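Local structure of lipase (5AH0) at residues E194-F200 with S214-T219. The protein is a lipase that hydrolyses ester bonds, including those of the polyester poly(butylene adipate-co-terephthalate). Residues are numbered along the deposited sequence; the frame is centred on the assembly and turned at random.
Sequences EKLIYDF and SLTDYT
The N-terminal end of helix 215-223 packs against the loop 194-200, with Glu194 reaching the first turn and Phe200 meeting Tyr218. Ser214 is the N-cap, and its OG accepts from Asp217 N at 3.1 Å. The Glu194 side chain bends at chi2 (-74°), and Glu194 OE1 comes within 3.0 Å of Leu215 N. Glu194 OE1 also accepts a weak hydrogen bond from Thr216 N, and Thr216 OG1 donates to Glu194 OE2 in a very short bond of 2.5 Å. Between the two polar ends, Leu196 CD2 touches Leu215 CD2 at 3.8 Å, and Val183 of helix 173-190 packs on both leucines. Tyr218 OH accepts from Phe200 N (3.2 Å) and lies 2.9 Å from Asp199 OD1. Asp199 OD2 forms a salt bridge with Arg87. The Phe200 and Tyr218 rings meet obliquely, planes at 51°, and Phe200 CZ rests on Thr219 CG2 at 3.8 Å. A phenylalanine in place of Tyr218 would probably keep much of the ring packing but leave Phe200 N without its acceptor. The helix is thus tied to the loop at two polar points with apolar packing between them, and the positive end of the helix dipole would probably favour a charged Glu194.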
loop_
_atom_site.group_PDB
_atom_site.type_symbol
_atom_site.label_atom_id
_atom_site.label_comp_id
_atom_site.label_asym_id
_atom_site.label_seq_id
_atom_site.Cartn_x
_atom_site.Cartn_y
_atom_site.Cartn_z
ATOM N N GLU A 194 -24.136 -0.390 9.455
ATOM C CA GLU A 194 -23.564 -1.595 10.062
ATOM C C GLU A 194 -23.421 -2.770 9.096
ATOM O O GLU A 194 -22.740 -3.750 9.407
ATOM C CB GLU A 194 -24.413 -2.039 11.257
ATOM C CG GLU A 194 -24.137 -1.270 12.538
ATOM C CD GLU A 194 -22.816 -1.659 13.191
ATOM O OE1 GLU A 194 -22.334 -2.788 12.949
ATOM O OE2 GLU A 194 -22.261 -0.833 13.949
ATOM N N LYS A 195 -24.059 -2.686 7.933
ATOM C CA LYS A 195 -23.994 -3.787 6.983
ATOM C C LYS A 195 -22.860 -3.630 5.979
ATOM O O LYS A 195 -22.820 -4.335 4.978
ATOM C CB LYS A 195 -25.328 -3.965 6.251
ATOM C CG LYS A 195 -26.435 -4.527 7.137
ATOM C CD LYS A 195 -27.579 -5.092 6.300
ATOM C CE LYS A 195 -28.581 -5.874 7.154
ATOM N NZ LYS A 195 -29.632 -6.546 6.325
ATOM N N LEU A 196 -21.936 -2.715 6.259
ATOM C CA LEU A 196 -20.779 -2.501 5.394
ATOM C C LEU A 196 -19.928 -3.762 5.269
ATOM O O LEU A 196 -19.561 -4.379 6.268
ATOM C CB LEU A 196 -19.916 -1.361 5.936
ATOM C CG LEU A 196 -18.626 -1.037 5.183
ATOM C CD1 LEU A 196 -18.911 -0.196 3.936
ATOM C CD2 LEU A 196 -17.666 -0.284 6.114
ATOM N N ILE A 197 -19.613 -4.148 4.042
ATOM C CA ILE A 197 -18.726 -5.277 3.831
ATOM C C ILE A 197 -17.284 -4.789 3.908
ATOM O O ILE A 197 -16.795 -4.101 3.012
ATOM C CB ILE A 197 -18.989 -5.963 2.492
ATOM C CG1 ILE A 197 -20.480 -6.290 2.367
ATOM C CG2 ILE A 197 -18.125 -7.215 2.353
ATOM C CD1 ILE A 197 -20.870 -6.908 1.048
ATOM N N TYR A 198 -16.628 -5.102 5.015
ATOM C CA TYR A 198 -15.240 -4.729 5.220
ATOM C C TYR A 198 -14.586 -5.774 6.106
ATOM O O TYR A 198 -15.164 -6.195 7.105
ATOM C CB TYR A 198 -15.130 -3.333 5.844
ATOM C CG TYR A 198 -13.736 -2.745 5.800
ATOM C CD1 TYR A 198 -12.746 -3.181 6.682
ATOM C CD2 TYR A 198 -13.405 -1.746 4.886
ATOM C CE1 TYR A 198 -11.455 -2.640 6.653
ATOM C CE2 TYR A 198 -12.112 -1.196 4.844
ATOM C CZ TYR A 198 -11.150 -1.652 5.735
ATOM O OH TYR A 198 -9.884 -1.128 5.705
ATOM N N ASP A 199 -13.390 -6.210 5.733
ATOM C CA ASP A 199 -12.710 -7.253 6.481
ATOM C C ASP A 199 -11.239 -6.935 6.728
ATOM O O ASP A 199 -10.511 -6.595 5.799
ATOM C CB ASP A 199 -12.827 -8.584 5.749
ATOM C CG ASP A 199 -12.062 -9.685 6.447
ATOM O OD1 ASP A 199 -12.005 -9.660 7.699
ATOM O OD2 ASP A 199 -11.511 -10.561 5.752
ATOM N N PHE A 200 -10.786 -7.081 7.971
ATOM C CA PHE A 200 -9.416 -6.693 8.285
ATOM C C PHE A 200 -8.398 -7.740 7.876
ATOM O O PHE A 200 -7.193 -7.458 7.839
ATOM C CB PHE A 200 -9.286 -6.353 9.765
ATOM C CG PHE A 200 -10.040 -5.114 10.141
ATOM C CD1 PHE A 200 -9.540 -3.866 9.810
ATOM C CD2 PHE A 200 -11.249 -5.193 10.810
ATOM C CE1 PHE A 200 -10.232 -2.718 10.135
ATOM C CE2 PHE A 200 -11.944 -4.050 11.146
ATOM C CZ PHE A 200 -11.438 -2.810 10.802
ATOM N N SER A 214 -21.481 -7.504 15.170
ATOM C CA SER A 214 -21.648 -6.262 14.428
ATOM C C SER A 214 -20.298 -5.747 13.931
ATOM O O SER A 214 -19.261 -6.075 14.504
ATOM C CB SER A 214 -22.324 -5.204 15.294
ATOM O OG SER A 214 -21.398 -4.638 16.204
ATOM N N LEU A 215 -20.310 -4.964 12.857
ATOM C CA LEU A 215 -19.079 -4.384 12.324
ATOM C C LEU A 215 -18.343 -3.566 13.380
ATOM O O LEU A 215 -17.121 -3.647 13.506
ATOM C CB LEU A 215 -19.375 -3.494 11.120
ATOM C CG LEU A 215 -18.153 -2.829 10.487
ATOM C CD1 LEU A 215 -17.205 -3.870 9.888
ATOM C CD2 LEU A 215 -18.574 -1.808 9.437
ATOM N N THR A 216 -19.108 -2.794 14.147
ATOM C CA THR A 216 -18.556 -1.941 15.191
ATOM C C THR A 216 -17.841 -2.739 16.283
ATOM O O THR A 216 -16.727 -2.386 16.681
ATOM C CB THR A 216 -19.658 -1.086 15.840
ATOM O OG1 THR A 216 -20.121 -0.110 14.899
ATOM C CG2 THR A 216 -19.126 -0.372 17.066
ATOM N N ASP A 217 -18.467 -3.814 16.757
ATOM C CA ASP A 217 -17.838 -4.650 17.774
ATOM C C ASP A 217 -16.605 -5.348 17.230
ATOM O O ASP A 217 -15.585 -5.431 17.904
ATOM C CB ASP A 217 -18.815 -5.704 18.305
ATOM C CG ASP A 217 -19.839 -5.126 19.258
ATOM O OD1 ASP A 217 -20.062 -3.893 19.221
ATOM O OD2 ASP A 217 -20.398 -5.910 20.062
ATOM N N TYR A 218 -16.697 -5.813 15.990
ATOM C CA TYR A 218 -15.584 -6.474 15.321
ATOM C C TYR A 218 -14.404 -5.508 15.212
ATOM O O TYR A 218 -13.270 -5.868 15.557
ATOM C CB TYR A 218 -16.033 -6.973 13.942
ATOM C CG TYR A 218 -14.930 -7.445 13.013
ATOM C CD1 TYR A 218 -14.009 -8.400 13.413
ATOM C CD2 TYR A 218 -14.801 -6.904 11.734
ATOM C CE1 TYR A 218 -13.002 -8.825 12.558
ATOM C CE2 TYR A 218 -13.796 -7.318 10.875
ATOM C CZ TYR A 218 -12.898 -8.280 11.294
ATOM O OH TYR A 218 -11.892 -8.698 10.450
ATOM N N THR A 219 -14.679 -4.281 14.761
ATOM C CA THR A 219 -13.642 -3.254 14.615
ATOM C C THR A 219 -12.948 -2.925 15.935
ATOM O O THR A 219 -11.715 -2.905 16.007
ATOM C CB THR A 219 -14.216 -1.937 14.030
ATOM O OG1 THR A 219 -14.994 -2.219 12.860
ATOM C CG2 THR A 219 -13.094 -0.989 13.657
#